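Local structure of aeromonas extracellular serine protease (Aeromonas sobria, 3WQB) at residues Lys394-Ala403 / Ala497-Pro506; Pro459-Ala467 / Leu585-Leu593. The protein cleaves peptide bonds after paired basic residues, Lys-Lys or Lys-Arg, as a secreted calcium-binding serine protease of the kexin/furin type and a probable virulence factor. The protein carries 1 engineered substitution. One frame throughout, in Å; residues are numbered along the deposited sequence.

Interaction 1: Lys394-Ala403 / Ala497-Pro506; sequences KGLEGWERNA and AGTRSILLSP
The seam between the subtilisin domain and the P-domain is crossed where Glu397 of 394-403 meets Ile502 of 497-506. Ile502 N donates to Glu397 OE2 over 2.9 Å at 163°, reaching the syn side of the carboxylate but 25° out of its plane. A bend of the Glu397 chain at chi2 (96°) brings the carboxylate back against Ile502, and the two side chains lie alongside each other, pointing opposite ways. Glu397 OE1 takes a water proton over 2.7 Å; the same water donates to Ile502 O at 2.8 Å, so the carboxylate serves the N-H of Ile502 directly and its C=O through the water. Ile502 CD1 lies 3.4 Å from Lys394 O, and Ser505 CB packs 3.2 Å from Gly395 O, a buried oxygen with no hydrogen-bond partner in the model. At the exposed end Ala403 CB meets Ala497 CB at 3.6 Å. Salt bridges join Glu400 OE2 to Lys394 NZ (2.8 Å) and Glu400 OE1 to Lys537 NZ, which also hydrogen-bonds to Arg500 O. Strand 500-502 is outermost in its sheet within this chain, paired with 489-494; on the other segment's side, 390-396 pairs with 379-384 and 400-401 with 407-408.

Interaction 2: Pro459-Ala467 / Leu585-Leu593; sequences PTSSTTRIA and LISWSLRVL
Polar contact between Ser462 and Trp588 comes down to one hydrogen bond: Trp588 NE1 donates to Ser462 OG over 2.8 Å. Its N-H...O angle of 147° shows a moderate bend, although the oxygen lies at the ring edge, only 14° out of the indole plane. The Trp588 side chain stands up from its strand toward 460-466, which brings the N-H edge of the indole to Ser462. The bond gives the indole N-H a partner within a buried interface and should restrict rotation of the ring.

Van der Waals contacts run to both sides of that bond. Toward the start of the two segments, Leu585 CD2 approaches Ser462 CB at 4.2 Å, and Thr460 CG2 is 4.3 Å from Leu585 CB. Toward their ends, Thr464 turns its methyl inward: CG2 comes obliquely to the ring, 3.9 Å from Trp588 CH2, and also rests 3.8 Å from Leu590 CD2. The hydroxyl of Thr464 is bonded to Gln441 and that of Thr460 to Ala451 O, so these threonines present carbon to the interface. Ile466 completes the row; its CG1 lies 3.9 Å from Leu590 CD2 and 4.1 Å from Val592 CG2.

Backbone geometry identifies the layers. The axes of 460-466 and 585-593 stay 9.0 Å apart, too far for backbone pairing, and their directions differ by 33°. Alternate residues from Thr460 to Ile466 point inward, as do Leu585, Trp588, Leu590 and Val592; a classic beta bulge at Ile586 and Ser587 shifts the phase between Leu585 and Trp588. Strand 460-466 is hydrogen-bonded to 545-553, while 583-595 pairs with 471-482 and 436-444. Two such sheets packed face to face form a beta sandwich, the jelly-roll-like architecture of the proprotein convertase P-domain.

Overall arrangement
Interactions 1 and 2 have centres 16 Å apart and nearest atoms about 5 Å apart, without touching. Both reach one four-stranded antiparallel sheet of the P-domain, ordered 460-466, 545-553, 489-494, 500-502, and they use its two outermost strands. From one edge, 500-502 faces the subtilisin-domain side; from the other, 460-466 packs on the companion sheet through 583-595. The segments alternate along the chain, 394-403, 459-467, 497-506, then 585-593, so the two contacts interleave in sequence. Interaction 1 thus joins domains, while interaction 2 is part of the packing between the two sheets of the P-domain, and the shared sheet links the two.

Interaction 1: Lys394-Ala403 / Ala497-Pro506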
# COMPACT_ATOMS: atom_id res chain seq x y z
N LYS A 394 -5.01 -23.26 9.28
CA LYS A 394 -4.48 -21.92 9.49
C LYS A 394 -4.93 -20.99 8.36
O LYS A 394 -4.70 -21.27 7.18
CB LYS A 394 -2.96 -22.00 9.57
CG LYS A 394 -2.24 -20.71 9.91
CD LYS A 394 -0.83 -21.00 10.40
CE LYS A 394 0.00 -21.73 9.35
NZ LYS A 394 1.29 -22.20 9.93
N GLY A 395 -5.61 -19.90 8.74
CA GLY A 395 -6.10 -18.89 7.80
C GLY A 395 -5.19 -17.66 7.74
O GLY A 395 -5.19 -16.93 6.75
N LEU A 396 -4.46 -17.43 8.83
CA LEU A 396 -3.45 -16.37 8.91
C LEU A 396 -2.41 -16.78 9.93
O LEU A 396 -2.74 -17.20 11.02
CB LEU A 396 -4.07 -15.03 9.31
CG LEU A 396 -3.14 -13.81 9.20
CD1 LEU A 396 -2.99 -13.38 7.75
CD2 LEU A 396 -3.64 -12.65 10.05
N GLU A 397 -1.14 -16.65 9.57
CA GLU A 397 -0.05 -17.04 10.46
C GLU A 397 0.19 -16.02 11.56
O GLU A 397 -0.21 -14.85 11.46
CB GLU A 397 1.26 -17.22 9.67
CG GLU A 397 1.13 -18.12 8.45
CD GLU A 397 0.90 -17.37 7.14
OE1 GLU A 397 0.13 -16.38 7.11
OE2 GLU A 397 1.49 -17.79 6.13
N GLY A 398 0.85 -16.48 12.61
CA GLY A 398 1.53 -15.60 13.55
C GLY A 398 2.96 -15.45 13.06
O GLY A 398 3.22 -15.55 11.86
N TRP A 399 3.90 -15.22 13.98
CA TRP A 399 5.32 -15.18 13.61
C TRP A 399 5.85 -16.56 13.26
O TRP A 399 5.63 -17.52 14.00
CB TRP A 399 6.15 -14.63 14.76
CG TRP A 399 6.07 -13.15 14.92
CD1 TRP A 399 5.36 -12.47 15.87
CD2 TRP A 399 6.71 -12.17 14.10
NE1 TRP A 399 5.54 -11.12 15.70
CE2 TRP A 399 6.36 -10.91 14.62
CE3 TRP A 399 7.57 -12.24 12.99
CZ2 TRP A 399 6.83 -9.72 14.07
CZ3 TRP A 399 8.04 -11.05 12.44
CH2 TRP A 399 7.67 -9.80 12.99
N GLU A 400 6.56 -16.62 12.14
CA GLU A 400 7.25 -17.84 11.70
C GLU A 400 8.64 -17.51 11.18
O GLU A 400 8.88 -16.41 10.67
CB GLU A 400 6.43 -18.57 10.63
CG GLU A 400 5.06 -19.01 11.14
CD GLU A 400 4.20 -19.70 10.11
OE1 GLU A 400 4.67 -19.88 8.98
OE2 GLU A 400 3.05 -20.06 10.44
N ARG A 401 9.56 -18.45 11.34
CA ARG A 401 10.93 -18.25 10.89
C ARG A 401 11.17 -19.09 9.63
O ARG A 401 10.91 -20.29 9.62
CB ARG A 401 11.92 -18.64 11.99
CG ARG A 401 13.34 -18.10 11.79
CD ARG A 401 14.24 -18.50 12.96
NE ARG A 401 15.24 -17.47 13.21
CZ ARG A 401 16.56 -17.68 13.29
NH1 ARG A 401 17.07 -18.89 13.13
NH2 ARG A 401 17.36 -16.65 13.52
N ASN A 402 11.66 -18.45 8.56
CA ASN A 402 11.89 -19.18 7.31
C ASN A 402 13.19 -19.98 7.33
O ASN A 402 13.91 -19.98 8.34
CB ASN A 402 11.75 -18.27 6.07
CG ASN A 402 12.93 -17.34 5.85
OD1 ASN A 402 14.03 -17.52 6.39
ND2 ASN A 402 12.72 -16.33 5.01
N ALA A 403 13.50 -20.68 6.24
CA ALA A 403 14.64 -21.60 6.25
C ALA A 403 15.99 -20.89 6.25
O ALA A 403 17.03 -21.52 6.53
CB ALA A 403 14.56 -22.58 5.09
N ALA A 497 12.11 -25.46 0.43
CA ALA A 497 12.48 -25.76 1.82
C ALA A 497 11.31 -26.25 2.67
O ALA A 497 11.51 -26.69 3.81
CB ALA A 497 13.10 -24.53 2.45
N GLY A 498 10.10 -26.14 2.14
CA GLY A 498 8.90 -26.54 2.85
C GLY A 498 8.26 -25.37 3.58
O GLY A 498 7.25 -25.54 4.26
N THR A 499 8.86 -24.19 3.47
CA THR A 499 8.29 -22.98 4.08
C THR A 499 6.95 -22.62 3.44
O THR A 499 6.79 -22.73 2.22
CB THR A 499 9.27 -21.81 3.89
OG1 THR A 499 10.56 -22.22 4.33
CG2 THR A 499 8.83 -20.57 4.67
N ARG A 500 5.99 -22.20 4.25
CA ARG A 500 4.66 -21.90 3.73
C ARG A 500 4.33 -20.42 3.90
O ARG A 500 4.77 -19.78 4.87
CB ARG A 500 3.61 -22.72 4.48
CG ARG A 500 3.81 -24.23 4.34
CD ARG A 500 2.85 -24.97 5.25
NE ARG A 500 1.47 -24.88 4.79
CZ ARG A 500 0.93 -25.69 3.88
NH1 ARG A 500 1.63 -26.68 3.35
NH2 ARG A 500 -0.33 -25.52 3.53
N SER A 501 3.52 -19.89 2.97
CA SER A 501 3.08 -18.50 3.05
C SER A 501 1.65 -18.41 2.53
O SER A 501 1.38 -18.79 1.38
CB SER A 501 3.98 -17.62 2.19
OG SER A 501 3.57 -16.26 2.24
N ILE A 502 0.74 -17.91 3.37
CA ILE A 502 -0.63 -17.69 2.94
C ILE A 502 -0.69 -16.41 2.11
O ILE A 502 -0.48 -15.31 2.62
CB ILE A 502 -1.60 -17.67 4.14
CG1 ILE A 502 -1.64 -19.06 4.79
CG2 ILE A 502 -2.99 -17.19 3.71
CD1 ILE A 502 -2.28 -19.11 6.17
N LEU A 503 -0.95 -16.57 0.82
CA LEU A 503 -0.99 -15.45 -0.13
C LEU A 503 -2.32 -14.73 -0.07
O LEU A 503 -2.39 -13.50 -0.18
CB LEU A 503 -0.77 -15.93 -1.57
CG LEU A 503 0.51 -16.70 -1.84
CD1 LEU A 503 0.54 -17.10 -3.30
CD2 LEU A 503 1.73 -15.88 -1.48
N LEU A 504 -3.39 -15.49 0.12
CA LEU A 504 -4.71 -14.91 0.30
C LEU A 504 -5.44 -15.67 1.38
O LEU A 504 -5.70 -16.87 1.27
CB LEU A 504 -5.50 -14.90 -1.02
CG LEU A 504 -6.87 -14.20 -1.00
CD1 LEU A 504 -6.74 -12.72 -0.58
CD2 LEU A 504 -7.57 -14.34 -2.35
N SER A 505 -5.73 -14.95 2.46
CA SER A 505 -6.50 -15.47 3.56
C SER A 505 -7.99 -15.44 3.19
O SER A 505 -8.42 -14.56 2.45
CB SER A 505 -6.21 -14.65 4.81
OG SER A 505 -6.35 -13.25 4.57
N PRO A 506 -8.77 -16.41 3.69
CA PRO A 506 -10.19 -16.46 3.32
C PRO A 506 -11.03 -15.42 4.06
O PRO A 506 -10.56 -14.77 5.01
CB PRO A 506 -10.60 -17.89 3.72
CG PRO A 506 -9.67 -18.24 4.83
CD PRO A 506 -8.36 -17.56 4.52
O HOH W 1 0.77 -14.69 5.06

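Interaction 2: Pro459-Ala467 / Leu585-Leu593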
# COMPACT_ATOMS: atom_id res chain seq x y z
N PRO A 459 -6.03 -29.44 0.02
CA PRO A 459 -5.93 -28.41 -1.00
C PRO A 459 -5.85 -28.96 -2.42
O PRO A 459 -5.36 -30.07 -2.65
CB PRO A 459 -4.61 -27.72 -0.66
CG PRO A 459 -4.37 -27.99 0.77
CD PRO A 459 -4.93 -29.36 1.00
N THR A 460 -6.36 -28.17 -3.35
CA THR A 460 -6.08 -28.34 -4.76
C THR A 460 -4.67 -27.81 -4.95
O THR A 460 -4.39 -26.66 -4.60
CB THR A 460 -7.09 -27.54 -5.58
OG1 THR A 460 -8.41 -27.98 -5.23
CG2 THR A 460 -6.86 -27.70 -7.07
N SER A 461 -3.78 -28.63 -5.49
CA SER A 461 -2.36 -28.30 -5.51
C SER A 461 -1.78 -28.38 -6.90
O SER A 461 -2.18 -29.21 -7.72
CB SER A 461 -1.58 -29.26 -4.59
OG SER A 461 -2.11 -29.24 -3.27
N SER A 462 -0.81 -27.51 -7.14
CA SER A 462 -0.07 -27.51 -8.39
C SER A 462 1.37 -27.10 -8.12
O SER A 462 1.62 -26.16 -7.37
CB SER A 462 -0.75 -26.57 -9.39
OG SER A 462 0.00 -26.42 -10.59
N THR A 463 2.31 -27.80 -8.74
CA THR A 463 3.73 -27.64 -8.46
C THR A 463 4.53 -27.32 -9.72
O THR A 463 4.23 -27.81 -10.80
CB THR A 463 4.26 -28.93 -7.80
OG1 THR A 463 3.56 -29.15 -6.56
CG2 THR A 463 5.75 -28.86 -7.54
N THR A 464 5.55 -26.46 -9.57
CA THR A 464 6.51 -26.17 -10.63
C THR A 464 7.92 -26.17 -10.05
O THR A 464 8.12 -25.86 -8.88
CB THR A 464 6.19 -24.82 -11.34
OG1 THR A 464 6.98 -24.69 -12.52
CG2 THR A 464 6.46 -23.63 -10.43
N ARG A 465 8.89 -26.52 -10.88
CA ARG A 465 10.29 -26.49 -10.46
C ARG A 465 10.98 -25.23 -10.97
O ARG A 465 10.87 -24.87 -12.14
CB ARG A 465 11.04 -27.72 -10.97
CG ARG A 465 12.47 -27.78 -10.46
CD ARG A 465 13.15 -29.11 -10.77
NE ARG A 465 14.51 -29.13 -10.23
CZ ARG A 465 15.61 -28.76 -10.89
NH1 ARG A 465 15.54 -28.32 -12.14
NH2 ARG A 465 16.78 -28.82 -10.27
N ILE A 466 11.70 -24.58 -10.06
CA ILE A 466 12.62 -23.51 -10.44
C ILE A 466 14.03 -24.11 -10.49
O ILE A 466 14.52 -24.62 -9.48
CB ILE A 466 12.54 -22.31 -9.44
CG1 ILE A 466 11.16 -21.64 -9.48
CG2 ILE A 466 13.69 -21.32 -9.66
CD1 ILE A 466 10.83 -20.86 -10.75
N ALA A 467 14.66 -24.06 -11.66
CA ALA A 467 15.96 -24.71 -11.85
C ALA A 467 17.13 -23.86 -11.40
O ALA A 467 18.15 -24.39 -10.96
CB ALA A 467 16.14 -25.11 -13.31
N LEU A 585 -9.31 -24.72 -10.64
CA LEU A 585 -8.05 -24.01 -10.86
C LEU A 585 -7.72 -24.09 -12.35
O LEU A 585 -7.68 -25.17 -12.94
CB LEU A 585 -6.92 -24.63 -10.03
CG LEU A 585 -5.53 -24.01 -10.16
CD1 LEU A 585 -5.51 -22.53 -9.75
CD2 LEU A 585 -4.53 -24.80 -9.34
N ILE A 586 -7.49 -22.93 -12.96
CA ILE A 586 -7.22 -22.82 -14.39
C ILE A 586 -5.71 -22.78 -14.67
O ILE A 586 -5.19 -23.58 -15.45
CB ILE A 586 -7.94 -21.58 -15.01
CG1 ILE A 586 -9.46 -21.72 -14.86
CG2 ILE A 586 -7.54 -21.38 -16.48
CD1 ILE A 586 -10.23 -20.42 -15.05
N SER A 587 -5.02 -21.85 -14.02
CA SER A 587 -3.59 -21.70 -14.23
C SER A 587 -3.02 -20.90 -13.09
O SER A 587 -3.74 -20.19 -12.40
CB SER A 587 -3.30 -20.96 -15.54
OG SER A 587 -3.71 -19.61 -15.47
N TRP A 588 -1.71 -21.01 -12.91
CA TRP A 588 -0.99 -20.05 -12.09
C TRP A 588 0.37 -19.82 -12.69
O TRP A 588 0.85 -20.64 -13.49
CB TRP A 588 -0.91 -20.49 -10.62
CG TRP A 588 -0.03 -21.67 -10.34
CD1 TRP A 588 -0.23 -22.96 -10.76
CD2 TRP A 588 1.16 -21.68 -9.55
NE1 TRP A 588 0.78 -23.76 -10.28
CE2 TRP A 588 1.64 -23.00 -9.54
CE3 TRP A 588 1.88 -20.68 -8.87
CZ2 TRP A 588 2.80 -23.37 -8.85
CZ3 TRP A 588 3.03 -21.05 -8.18
CH2 TRP A 588 3.48 -22.38 -8.17
N SER A 589 1.00 -18.71 -12.31
CA SER A 589 2.33 -18.39 -12.76
C SER A 589 3.17 -17.95 -11.57
O SER A 589 2.66 -17.34 -10.63
CB SER A 589 2.30 -17.28 -13.82
OG SER A 589 1.57 -17.69 -14.96
N LEU A 590 4.46 -18.26 -11.64
CA LEU A 590 5.40 -17.95 -10.57
C LEU A 590 6.56 -17.13 -11.09
O LEU A 590 7.17 -17.48 -12.11
CB LEU A 590 5.94 -19.25 -9.95
CG LEU A 590 7.01 -19.13 -8.86
CD1 LEU A 590 6.47 -18.41 -7.62
CD2 LEU A 590 7.53 -20.51 -8.48
N ARG A 591 6.86 -16.03 -10.40
CA ARG A 591 8.05 -15.25 -10.67
C ARG A 591 8.89 -15.11 -9.42
O ARG A 591 8.42 -14.61 -8.39
CB ARG A 591 7.71 -13.86 -11.24
CG ARG A 591 8.97 -13.13 -11.67
CD ARG A 591 8.65 -11.91 -12.48
NE ARG A 591 9.63 -11.78 -13.54
CZ ARG A 591 9.65 -10.80 -14.44
NH1 ARG A 591 8.74 -9.84 -14.39
NH2 ARG A 591 10.59 -10.78 -15.38
N VAL A 592 10.13 -15.57 -9.50
CA VAL A 592 11.07 -15.38 -8.40
C VAL A 592 11.95 -14.15 -8.67
O VAL A 592 12.54 -14.01 -9.74
CB VAL A 592 11.94 -16.64 -8.20
CG1 VAL A 592 12.87 -16.45 -7.03
CG2 VAL A 592 11.06 -17.86 -7.96
N LEU A 593 12.00 -13.25 -7.68
CA LEU A 593 12.87 -12.06 -7.72
C LEU A 593 13.94 -12.24 -6.66
O LEU A 593 13.63 -12.50 -5.50
CB LEU A 593 12.05 -10.80 -7.44
CG LEU A 593 10.91 -10.51 -8.42
CD1 LEU A 593 9.61 -11.13 -7.95
CD2 LEU A 593 10.76 -9.00 -8.54